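Local coordinates for protein 5-carboxymethyl-2-hydroxymuconate semialdehyde dehydrogenase (PDB 2D4E) that probably oxidises 5-carboxymethyl-2-hydroxymuconate semialdehyde to the corresponding acid, using NAD as the cofactor, at residues G273-A278 with A307-L312; T395-E400 with G412-A417; L437-F442 with L456-V461. All blocks are in the same frame, centred on the assembly; numbering follows the deposited sequence.

Interaction 1 of 3, residues G273-A278 with A307-L312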
ATOM      1  N   GLY C 273      12.386 -27.704   0.845  1.00 18.50           N
ATOM      2  CA  GLY C 273      13.833 -27.826   0.746  1.00 18.57           C
ATOM      3  C   GLY C 273      14.612 -26.707   0.087  1.00 19.50           C
ATOM      4  O   GLY C 273      14.046 -25.771  -0.472  1.00 19.97           O
ATOM      5  N   GLY C 274      15.934 -26.808   0.162  1.00 17.36           N
ATOM      6  CA  GLY C 274      16.780 -25.804  -0.444  1.00 17.59           C
ATOM      7  C   GLY C 274      18.173 -26.325  -0.743  1.00 20.77           C
ATOM      8  O   GLY C 274      18.597 -27.356  -0.214  1.00 18.85           O
ATOM      9  N   LYS C 275      18.873 -25.614  -1.620  1.00 13.33           N
ATOM     10  CA  LYS C 275      20.244 -25.936  -2.001  1.00 17.74           C
ATOM     11  C   LYS C 275      20.792 -24.576  -2.396  1.00 15.63           C
ATOM     12  O   LYS C 275      21.314 -24.384  -3.500  1.00 19.65           O
ATOM     13  CB  LYS C 275      20.286 -26.884  -3.207  1.00 19.77           C
ATOM     14  CG  LYS C 275      21.672 -27.486  -3.467  1.00 20.09           C
ATOM     15  CD  LYS C 275      21.991 -28.583  -2.446  1.00 17.87           C
ATOM     16  CE  LYS C 275      23.443 -29.026  -2.523  1.00 21.01           C
ATOM     17  NZ  LYS C 275      23.772 -30.042  -1.477  1.00 23.55           N
ATOM     18  N   SER C 276      20.646 -23.633  -1.472  1.00 16.59           N
ATOM     19  CA  SER C 276      21.049 -22.250  -1.671  1.00 19.78           C
ATOM     20  C   SER C 276      22.529 -22.066  -1.974  1.00 20.24           C
ATOM     21  O   SER C 276      23.387 -22.632  -1.308  1.00 20.41           O
ATOM     22  CB  SER C 276      20.654 -21.430  -0.441  1.00 22.18           C
ATOM     23  OG  SER C 276      19.283 -21.623  -0.141  1.00 21.71           O
ATOM     24  N   PRO C 277      22.844 -21.253  -2.993  1.00 21.21           N
ATOM     25  CA  PRO C 277      24.244 -21.024  -3.351  1.00 17.55           C
ATOM     26  C   PRO C 277      24.846 -19.745  -2.784  1.00 19.08           C
ATOM     27  O   PRO C 277      24.135 -18.783  -2.480  1.00 17.37           O
ATOM     28  CB  PRO C 277      24.190 -20.980  -4.868  1.00 19.78           C
ATOM     29  CG  PRO C 277      22.918 -20.181  -5.091  1.00 20.94           C
ATOM     30  CD  PRO C 277      21.944 -20.768  -4.057  1.00 17.36           C
ATOM     31  N   ALA C 278      26.166 -19.759  -2.621  1.00 19.68           N
ATOM     32  CA  ALA C 278      26.904 -18.587  -2.168  1.00 17.48           C
ATOM     33  C   ALA C 278      27.875 -18.315  -3.315  1.00 16.87           C
ATOM     34  O   ALA C 278      28.665 -19.190  -3.671  1.00 21.11           O
ATOM     35  CB  ALA C 278      27.671 -18.887  -0.886  1.00 16.67           C
ATOM     36  N   ALA C 307      20.908 -22.988   4.485  1.00 15.45           N
ATOM     37  CA  ALA C 307      22.348 -23.194   4.431  1.00 16.47           C
ATOM     38  C   ALA C 307      22.886 -23.047   3.005  1.00 21.10           C
ATOM     39  O   ALA C 307      22.246 -23.475   2.041  1.00 19.58           O
ATOM     40  CB  ALA C 307      22.691 -24.574   4.985  1.00 16.00           C
ATOM     41  N   SER C 308      24.054 -22.423   2.869  1.00 17.31           N
ATOM     42  CA  SER C 308      24.678 -22.259   1.556  1.00 19.05           C
ATOM     43  C   SER C 308      25.516 -23.514   1.299  1.00 18.81           C
ATOM     44  O   SER C 308      26.738 -23.509   1.459  1.00 24.03           O
ATOM     45  CB  SER C 308      25.560 -20.998   1.534  1.00 18.79           C
ATOM     46  OG  SER C 308      26.397 -20.927   2.675  1.00 23.64           O
ATOM     47  N   SER C 309      24.837 -24.590   0.912  1.00 15.11           N
ATOM     48  CA  SER C 309      25.473 -25.876   0.655  1.00 16.82           C
ATOM     49  C   SER C 309      26.284 -25.927  -0.640  1.00 17.54           C
ATOM     50  O   SER C 309      27.034 -26.876  -0.878  1.00 18.98           O
ATOM     51  CB  SER C 309      24.413 -26.978   0.669  1.00 18.94           C
ATOM     52  OG  SER C 309      23.285 -26.595  -0.096  1.00 20.06           O
ATOM     53  N   ARG C 310      26.121 -24.918  -1.484  1.00 15.33           N
ATOM     54  CA  ARG C 310      26.887 -24.842  -2.717  1.00 17.49           C
ATOM     55  C   ARG C 310      27.678 -23.543  -2.674  1.00 16.23           C
ATOM     56  O   ARG C 310      27.118 -22.471  -2.459  1.00 19.76           O
ATOM     57  CB  ARG C 310      25.979 -24.853  -3.950  1.00 18.81           C
ATOM     58  CG  ARG C 310      25.455 -26.216  -4.352  1.00 13.90           C
ATOM     59  CD  ARG C 310      24.678 -26.093  -5.659  1.00 22.62           C
ATOM     60  NE  ARG C 310      23.547 -25.169  -5.537  1.00 20.51           N
ATOM     61  CZ  ARG C 310      23.087 -24.407  -6.527  1.00 22.50           C
ATOM     62  NH1 ARG C 310      23.659 -24.444  -7.727  1.00 21.56           N
ATOM     63  NH2 ARG C 310      22.047 -23.611  -6.321  1.00 18.45           N
ATOM     64  N   LEU C 311      28.988 -23.655  -2.847  1.00 18.19           N
ATOM     65  CA  LEU C 311      29.869 -22.498  -2.832  1.00 18.19           C
ATOM     66  C   LEU C 311      30.451 -22.282  -4.227  1.00 19.98           C
ATOM     67  O   LEU C 311      31.281 -23.064  -4.685  1.00 22.93           O
ATOM     68  CB  LEU C 311      31.006 -22.719  -1.829  1.00 15.88           C
ATOM     69  CG  LEU C 311      32.116 -21.665  -1.837  1.00 17.27           C
ATOM     70  CD1 LEU C 311      31.512 -20.294  -1.545  1.00 17.48           C
ATOM     71  CD2 LEU C 311      33.184 -22.022  -0.810  1.00 17.79           C
ATOM     72  N   LEU C 312      30.005 -21.229  -4.901  1.00 18.83           N
ATOM     73  CA  LEU C 312      30.489 -20.913  -6.241  1.00 19.18           C
ATOM     74  C   LEU C 312      31.555 -19.838  -6.116  1.00 17.44           C
ATOM     75  O   LEU C 312      31.276 -18.731  -5.664  1.00 18.78           O
ATOM     76  CB  LEU C 312      29.332 -20.422  -7.116  1.00 19.45           C
ATOM     77  CG  LEU C 312      28.385 -21.536  -7.575  1.00 23.78           C
ATOM     78  CD1 LEU C 312      27.021 -20.969  -7.980  1.00 18.93           C
ATOM     79  CD2 LEU C 312      29.031 -22.268  -8.738  1.00 22.19           C
TER
HETATM   80  O   HOH W   1      20.892 -27.491   1.299  1.00 22.83           O
HETATM   81  O   HOH W   2      26.406 -29.610  -0.371  1.00 19.00           O
HETATM   82  O   HOH W   3      19.820 -24.079   1.221  1.00 22.93           O
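Pro277 pairs with Arg310 and Ala278 with Leu311 as parallel strand neighbours. Arg310 O accepts from Ala278 N at 2.9 Å. Ala278 O then accepts from Leu312 N at 2.7 Å. Among the side chains, Arg310 does most of the work. It grips Lys275 O side-on with two nitrogens, NH2 at 3.0 Å and NE at 3.1 Å. The carbonyl oxygen lies in the guanidinium plane, only 5° out of it. A bend at chi3 (-59°) turns the guanidinium back to this oxygen. Pro277 CB sits over one face, toward the rim, 3.7 Å from NH2 of Arg310. NH1 goes to Asn401 OD1 and Lys429 O, and NH2 also to Ala430 O, so the group is fixed in rotation. A leucine in place of Arg310 would probably leave Lys275 O without its two guanidinium donors and take away the flat group that Pro277 CB packs on. The Lys275 chain crosses that of Arg310 at about a right angle. Its CD comes to 3.3 Å from Ser309 OG, and its NZ reaches Glu408 O and Ile405 O. One water links Lys275 NZ to Ser309 O, and another links Gly274 O to Ser309 OG. Ala278 CB meets Ser308 CB at 3.8 Å, on the face of the sheet opposite Pro277 and Arg310. Helix 286-298, which connects the two strands as a beta-alpha-beta unit, covers that face, helix 423-431 lies against Pro277 and Leu312 on the other, and strands 414-420 and 438-442 flank the pair.

Interaction 2 of 3, residues T395-E400 with G412-A417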
ATOM      1  N   THR C 395      32.329 -31.299   6.484  1.00 22.76           N
ATOM      2  CA  THR C 395      32.837 -31.826   5.219  1.00 19.13           C
ATOM      3  C   THR C 395      32.837 -30.849   4.041  1.00 20.94           C
ATOM      4  O   THR C 395      31.883 -30.102   3.843  1.00 18.82           O
ATOM      5  CB  THR C 395      32.008 -33.079   4.837  1.00 21.18           C
ATOM      6  OG1 THR C 395      32.047 -34.013   5.923  1.00 14.56           O
ATOM      7  CG2 THR C 395      32.553 -33.747   3.570  1.00 23.24           C
ATOM      8  N   VAL C 396      33.911 -30.873   3.257  1.00 20.47           N
ATOM      9  CA  VAL C 396      34.042 -30.008   2.087  1.00 19.27           C
ATOM     10  C   VAL C 396      34.502 -30.800   0.869  1.00 23.51           C
ATOM     11  O   VAL C 396      35.503 -31.520   0.927  1.00 23.35           O
ATOM     12  CB  VAL C 396      35.083 -28.871   2.300  1.00 21.10           C
ATOM     13  CG1 VAL C 396      35.164 -28.008   1.044  1.00 15.84           C
ATOM     14  CG2 VAL C 396      34.717 -28.022   3.496  1.00 14.35           C
ATOM     15  N   PHE C 397      33.767 -30.650  -0.230  1.00 22.22           N
ATOM     16  CA  PHE C 397      34.079 -31.309  -1.499  1.00 19.27           C
ATOM     17  C   PHE C 397      34.321 -30.239  -2.550  1.00 16.36           C
ATOM     18  O   PHE C 397      33.874 -29.107  -2.408  1.00 19.91           O
ATOM     19  CB  PHE C 397      32.892 -32.120  -2.035  1.00 19.75           C
ATOM     20  CG  PHE C 397      32.742 -33.488  -1.451  1.00 22.10           C
ATOM     21  CD1 PHE C 397      31.765 -33.739  -0.485  1.00 23.00           C
ATOM     22  CD2 PHE C 397      33.503 -34.552  -1.932  1.00 21.98           C
ATOM     23  CE1 PHE C 397      31.542 -35.034  -0.012  1.00 25.63           C
ATOM     24  CE2 PHE C 397      33.291 -35.852  -1.467  1.00 20.46           C
ATOM     25  CZ  PHE C 397      32.305 -36.097  -0.507  1.00 23.32           C
ATOM     26  N   VAL C 398      35.027 -30.612  -3.609  1.00 18.47           N
ATOM     27  CA  VAL C 398      35.224 -29.725  -4.744  1.00 21.54           C
ATOM     28  C   VAL C 398      34.563 -30.561  -5.827  1.00 22.81           C
ATOM     29  O   VAL C 398      34.933 -31.717  -6.029  1.00 26.87           O
ATOM     30  CB  VAL C 398      36.700 -29.511  -5.105  1.00 20.83           C
ATOM     31  CG1 VAL C 398      36.796 -28.908  -6.497  1.00 19.29           C
ATOM     32  CG2 VAL C 398      37.347 -28.569  -4.101  1.00 24.45           C
ATOM     33  N   GLY C 399      33.558 -30.005  -6.491  1.00 21.29           N
ATOM     34  CA  GLY C 399      32.882 -30.767  -7.519  1.00 20.90           C
ATOM     35  C   GLY C 399      32.291 -29.939  -8.638  1.00 21.70           C
ATOM     36  O   GLY C 399      32.756 -28.836  -8.935  1.00 25.37           O
ATOM     37  N   GLU C 400      31.255 -30.485  -9.265  1.00 23.40           N
ATOM     38  CA  GLU C 400      30.585 -29.818 -10.372  1.00 24.64           C
ATOM     39  C   GLU C 400      29.109 -29.701 -10.039  1.00 20.25           C
ATOM     40  O   GLU C 400      28.555 -30.545  -9.337  1.00 19.83           O
ATOM     41  CB  GLU C 400      30.790 -30.612 -11.664  1.00 19.11           C
ATOM     42  CG  GLU C 400      32.254 -30.906 -11.941  1.00 35.05           C
ATOM     43  CD  GLU C 400      32.481 -31.681 -13.232  1.00 47.00           C
ATOM     44  OE1 GLU C 400      31.847 -32.745 -13.421  1.00 48.86           O
ATOM     45  OE2 GLU C 400      33.303 -31.228 -14.056  1.00 52.91           O
ATOM     46  N   GLY C 412      23.089 -31.441   6.106  1.00 20.99           N
ATOM     47  CA  GLY C 412      24.106 -31.810   7.065  1.00 20.98           C
ATOM     48  C   GLY C 412      25.277 -30.876   6.850  1.00 22.29           C
ATOM     49  O   GLY C 412      25.256 -30.079   5.904  1.00 20.59           O
ATOM     50  N   PRO C 413      26.314 -30.940   7.696  1.00 18.93           N
ATOM     51  CA  PRO C 413      27.460 -30.043   7.515  1.00 17.31           C
ATOM     52  C   PRO C 413      28.352 -30.489   6.359  1.00 18.85           C
ATOM     53  O   PRO C 413      29.513 -30.860   6.559  1.00 17.65           O
ATOM     54  CB  PRO C 413      28.151 -30.104   8.875  1.00 23.73           C
ATOM     55  CG  PRO C 413      27.901 -31.521   9.302  1.00 20.50           C
ATOM     56  CD  PRO C 413      26.458 -31.757   8.915  1.00 19.97           C
ATOM     57  N   VAL C 414      27.792 -30.452   5.152  1.00 18.69           N
ATOM     58  CA  VAL C 414      28.506 -30.859   3.945  1.00 18.55           C
ATOM     59  C   VAL C 414      28.437 -29.763   2.890  1.00 18.77           C
ATOM     60  O   VAL C 414      27.354 -29.341   2.490  1.00 18.00           O
ATOM     61  CB  VAL C 414      27.908 -32.147   3.334  1.00 19.49           C
ATOM     62  CG1 VAL C 414      28.695 -32.533   2.081  1.00 15.34           C
ATOM     63  CG2 VAL C 414      27.933 -33.287   4.354  1.00 17.34           C
ATOM     64  N   LEU C 415      29.601 -29.325   2.431  1.00 16.60           N
ATOM     65  CA  LEU C 415      29.682 -28.264   1.434  1.00 17.19           C
ATOM     66  C   LEU C 415      30.326 -28.743   0.142  1.00 21.59           C
ATOM     67  O   LEU C 415      31.224 -29.587   0.162  1.00 21.60           O
ATOM     68  CB  LEU C 415      30.501 -27.094   1.981  1.00 15.29           C
ATOM     69  CG  LEU C 415      30.729 -25.897   1.046  1.00 19.80           C
ATOM     70  CD1 LEU C 415      29.420 -25.128   0.876  1.00 20.82           C
ATOM     71  CD2 LEU C 415      31.801 -24.980   1.629  1.00 15.62           C
ATOM     72  N   VAL C 416      29.853 -28.207  -0.978  1.00 19.31           N
ATOM     73  CA  VAL C 416      30.424 -28.538  -2.274  1.00 20.36           C
ATOM     74  C   VAL C 416      30.818 -27.227  -2.952  1.00 17.18           C
ATOM     75  O   VAL C 416      29.980 -26.360  -3.177  1.00 19.01           O
ATOM     76  CB  VAL C 416      29.434 -29.339  -3.171  1.00 21.79           C
ATOM     77  CG1 VAL C 416      28.171 -28.534  -3.437  1.00 22.78           C
ATOM     78  CG2 VAL C 416      30.113 -29.698  -4.483  1.00 24.06           C
ATOM     79  N   ALA C 417      32.110 -27.082  -3.229  1.00 16.58           N
ATOM     80  CA  ALA C 417      32.662 -25.892  -3.873  1.00 15.52           C
ATOM     81  C   ALA C 417      32.723 -26.105  -5.389  1.00 22.91           C
ATOM     82  O   ALA C 417      33.222 -27.128  -5.862  1.00 24.08           O
ATOM     83  CB  ALA C 417      34.056 -25.610  -3.327  1.00 16.02           C
TER
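Val414 CG1 points at the rim of the Phe397 ring, near its plane, and stands 4.2 Å from Phe397 CD1. This is one of the side-chain fits between strands 395-398 and 414-420. The strands are parallel neighbours with N-to-C directions 21° apart. Thr395, Phe397, Val414 and Val416 share one face. Val396, Val398, Leu415 and Ala417 share the other. On the first face, CG2 of Val414 turns to Thr395 and lies 4.1 Å from Thr395 CB. Val414 therefore fits between Thr395 and Phe397, one methyl to each. Its CG1 is placed for this by lying opposite the backbone N (chi1 -180°). Further along, Val416 CG2 reaches past Phe397 CB and over the chain at Gly399, 4.0 Å from Gly399 N. Glycine leaves room for that methyl, because a beta carbon there would sit close against it. On the second face the small Ala417 sits low beside Val398, and Phe318 of helix 315-331 packs on both. Ala417 CB comes 3.6 Å from Phe397 O. Val396 and Leu415 are paired across the strands, and both pack on helices 315-331 and 286-298. Thr395 OG1 bonds outward, to Leu393 O and Gly374 N. Ahead of the strand, Pro413 is the centre of an inverse gamma turn and offers its carbonyl to Thr395 N at 2.9 Å. From there the bonds run from side to side: Leu415 N to Thr395 O, Phe397 N to Leu415 O, Ala417 N to Phe397 O, and Gly399 N to Ala417 O at 3.0 Å. All five cross-strand hydrogen bonds are between backbone atoms and the side chains meet through carbon, so the backbone sets the register and the side chains add apolar packing.

Interaction 3 of 3, residues L437-F442 with L456-V461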
ATOM      1  N   LEU C 437      15.367 -21.303  -2.574  1.00 18.74           N
ATOM      2  CA  LEU C 437      15.046 -20.682  -1.293  1.00 18.47           C
ATOM      3  C   LEU C 437      15.861 -19.395  -1.101  1.00 20.04           C
ATOM      4  O   LEU C 437      15.321 -18.294  -1.186  1.00 19.46           O
ATOM      5  CB  LEU C 437      15.316 -21.667  -0.149  1.00 19.94           C
ATOM      6  CG  LEU C 437      14.899 -21.222   1.258  1.00 24.16           C
ATOM      7  CD1 LEU C 437      13.431 -20.789   1.261  1.00 19.88           C
ATOM      8  CD2 LEU C 437      15.125 -22.364   2.233  1.00 17.45           C
ATOM      9  N   ALA C 438      17.159 -19.531  -0.854  1.00 17.27           N
ATOM     10  CA  ALA C 438      18.012 -18.362  -0.673  1.00 19.16           C
ATOM     11  C   ALA C 438      19.221 -18.356  -1.609  1.00 18.59           C
ATOM     12  O   ALA C 438      19.481 -19.320  -2.324  1.00 21.22           O
ATOM     13  CB  ALA C 438      18.481 -18.281   0.771  1.00 17.80           C
ATOM     14  N   ALA C 439      19.955 -17.252  -1.593  1.00 18.56           N
ATOM     15  CA  ALA C 439      21.158 -17.098  -2.401  1.00 17.96           C
ATOM     16  C   ALA C 439      21.985 -16.021  -1.710  1.00 18.76           C
ATOM     17  O   ALA C 439      21.429 -15.107  -1.106  1.00 20.41           O
ATOM     18  CB  ALA C 439      20.802 -16.674  -3.823  1.00 17.58           C
ATOM     19  N   TYR C 440      23.307 -16.145  -1.783  1.00 20.05           N
ATOM     20  CA  TYR C 440      24.216 -15.187  -1.158  1.00 16.80           C
ATOM     21  C   TYR C 440      25.245 -14.709  -2.182  1.00 19.94           C
ATOM     22  O   TYR C 440      25.917 -15.517  -2.837  1.00 20.27           O
ATOM     23  CB  TYR C 440      24.922 -15.837   0.034  1.00 15.12           C
ATOM     24  CG  TYR C 440      23.962 -16.463   1.023  1.00 15.70           C
ATOM     25  CD1 TYR C 440      23.391 -17.711   0.775  1.00 15.04           C
ATOM     26  CD2 TYR C 440      23.587 -15.786   2.187  1.00 17.95           C
ATOM     27  CE1 TYR C 440      22.473 -18.272   1.654  1.00 13.47           C
ATOM     28  CE2 TYR C 440      22.663 -16.335   3.079  1.00 14.27           C
ATOM     29  CZ  TYR C 440      22.110 -17.577   2.806  1.00 19.25           C
ATOM     30  OH  TYR C 440      21.190 -18.125   3.674  1.00 16.80           O
ATOM     31  N   VAL C 441      25.372 -13.394  -2.319  1.00 16.59           N
ATOM     32  CA  VAL C 441      26.297 -12.835  -3.285  1.00 16.03           C
ATOM     33  C   VAL C 441      27.348 -11.954  -2.631  1.00 21.45           C
ATOM     34  O   VAL C 441      27.026 -11.016  -1.902  1.00 20.31           O
ATOM     35  CB  VAL C 441      25.552 -12.003  -4.333  1.00 17.42           C
ATOM     36  CG1 VAL C 441      26.513 -11.561  -5.429  1.00 14.84           C
ATOM     37  CG2 VAL C 441      24.392 -12.816  -4.908  1.00 16.86           C
ATOM     38  N   PHE C 442      28.609 -12.269  -2.898  1.00 19.53           N
ATOM     39  CA  PHE C 442      29.712 -11.509  -2.352  1.00 21.69           C
ATOM     40  C   PHE C 442      30.519 -10.865  -3.477  1.00 17.70           C
ATOM     41  O   PHE C 442      31.253 -11.532  -4.207  1.00 19.75           O
ATOM     42  CB  PHE C 442      30.591 -12.415  -1.489  1.00 19.16           C
ATOM     43  CG  PHE C 442      29.859 -13.034  -0.329  1.00 20.34           C
ATOM     44  CD1 PHE C 442      29.142 -14.216  -0.489  1.00 19.77           C
ATOM     45  CD2 PHE C 442      29.845 -12.406   0.917  1.00 16.57           C
ATOM     46  CE1 PHE C 442      28.418 -14.765   0.575  1.00 20.76           C
ATOM     47  CE2 PHE C 442      29.122 -12.946   1.987  1.00 18.54           C
ATOM     48  CZ  PHE C 442      28.408 -14.127   1.817  1.00 13.11           C
ATOM     49  N   LEU C 456      18.835 -13.974  -9.745  1.00 18.87           N
ATOM     50  CA  LEU C 456      18.880 -15.208  -8.961  1.00 18.56           C
ATOM     51  C   LEU C 456      17.477 -15.686  -8.573  1.00 22.38           C
ATOM     52  O   LEU C 456      16.703 -14.950  -7.953  1.00 22.54           O
ATOM     53  CB  LEU C 456      19.736 -14.999  -7.707  1.00 18.94           C
ATOM     54  CG  LEU C 456      21.247 -14.859  -7.950  1.00 22.20           C
ATOM     55  CD1 LEU C 456      21.917 -14.284  -6.717  1.00 19.69           C
ATOM     56  CD2 LEU C 456      21.842 -16.213  -8.297  1.00 19.63           C
ATOM     57  N   GLU C 457      17.154 -16.922  -8.944  1.00 19.86           N
ATOM     58  CA  GLU C 457      15.843 -17.485  -8.650  1.00 18.38           C
ATOM     59  C   GLU C 457      15.818 -17.997  -7.216  1.00 19.42           C
ATOM     60  O   GLU C 457      16.180 -19.140  -6.918  1.00 18.28           O
ATOM     61  CB  GLU C 457      15.529 -18.595  -9.661  1.00 22.73           C
ATOM     62  CG  GLU C 457      15.793 -18.135 -11.093  1.00 23.05           C
ATOM     63  CD  GLU C 457      15.653 -19.234 -12.130  1.00 27.95           C
ATOM     64  OE1 GLU C 457      16.064 -20.382 -11.863  1.00 32.43           O
ATOM     65  OE2 GLU C 457      15.148 -18.940 -13.230  1.00 33.70           O
ATOM     66  N   ALA C 458      15.396 -17.114  -6.324  1.00 17.88           N
ATOM     67  CA  ALA C 458      15.327 -17.419  -4.913  1.00 16.73           C
ATOM     68  C   ALA C 458      14.352 -16.454  -4.262  1.00 16.53           C
ATOM     69  O   ALA C 458      14.126 -15.353  -4.761  1.00 18.90           O
ATOM     70  CB  ALA C 458      16.705 -17.264  -4.292  1.00 16.12           C
ATOM     71  N   GLY C 459      13.766 -16.869  -3.149  1.00 16.56           N
ATOM     72  CA  GLY C 459      12.849 -15.986  -2.460  1.00 18.88           C
ATOM     73  C   GLY C 459      13.623 -14.914  -1.715  1.00 16.60           C
ATOM     74  O   GLY C 459      13.120 -13.808  -1.513  1.00 16.99           O
ATOM     75  N   MET C 460      14.852 -15.239  -1.317  1.00 16.69           N
ATOM     76  CA  MET C 460      15.701 -14.311  -0.565  1.00 15.92           C
ATOM     77  C   MET C 460      17.139 -14.237  -1.072  1.00 15.77           C
ATOM     78  O   MET C 460      17.785 -15.260  -1.273  1.00 16.33           O
ATOM     79  CB  MET C 460      15.769 -14.717   0.914  1.00 19.60           C
ATOM     80  CG  MET C 460      14.586 -14.322   1.780  1.00 26.82           C
ATOM     81  SD  MET C 460      13.149 -15.305   1.432  1.00 31.74           S
ATOM     82  CE  MET C 460      13.793 -16.948   1.673  1.00 30.08           C
ATOM     83  N   VAL C 461      17.638 -13.021  -1.260  1.00 18.25           N
ATOM     84  CA  VAL C 461      19.013 -12.827  -1.695  1.00 15.57           C
ATOM     85  C   VAL C 461      19.709 -11.930  -0.676  1.00 19.29           C
ATOM     86  O   VAL C 461      19.178 -10.890  -0.274  1.00 18.17           O
ATOM     87  CB  VAL C 461      19.097 -12.162  -3.086  1.00 17.39           C
ATOM     88  CG1 VAL C 461      20.555 -11.863  -3.432  1.00 14.47           C
ATOM     89  CG2 VAL C 461      18.492 -13.083  -4.149  1.00 12.17           C
TER
HETATM   90  O   HOH W   4      18.333 -20.210  -4.896  1.00 34.44           O
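Val441 and Leu456 meet at a slant, methyl against methyl, with Val441 CG2 only 3.4 Å from Leu456 CD1. That is tighter than normal carbon contact. The same CD1 also lies 3.9 Å from Ala439 CB, so one leucine branch touches two residues of the strand. Leu456 CG stands opposite its own carbonyl carbon (chi1 -71°), which directs the branch to this strand. Ala458 CB fills in beside Ala439 CB at 4.2 Å. Val461 CG2 comes to 4.3 Å from Ala439 CB. The two strands, 438-442 and 460-463, are parallel and joined by helix 446-455, a beta-alpha-beta unit. Leucine and methionine meet at the other end. The side chains of Leu437 and Met460 run side by side in the same direction, and Leu437 CD1 lies 3.9 Å from Met460 CE. Bends at chi2 and chi3 fold the methionine back, so its CE also comes 3.5 Å from Leu437 O. That oxygen accepts from Met460 N at 3.1 Å and more weakly from Gly459 N. Leu437 touches the bound NAD, while Met460 and Val461 pair with a strand of a second subunit, which carries the sheet on across the interface.

How the interactions relate
The three contacts follow one another along the chain and lie in one mixed sheet. Each joins two strands of a beta-alpha-beta unit. Interaction 1 is in the middle; its centre lies about 10 Å from that of interaction 2 and about 9 Å from that of interaction 3. It touches both. Leu311 N probably bonds to Val416 O on one side, and Tyr440 N to Pro277 O on the other. Interactions 2 and 3 are about 19 Å apart between centres and do not touch. The sheet is consistent with the catalytic domain of aldehyde dehydrogenases. Gly273, at the start of the 273-278 range, and Leu437 of interaction 3 touch the bound NAD, so the chain leading into strands 277-280 and 438-442 borders the cofactor pocket.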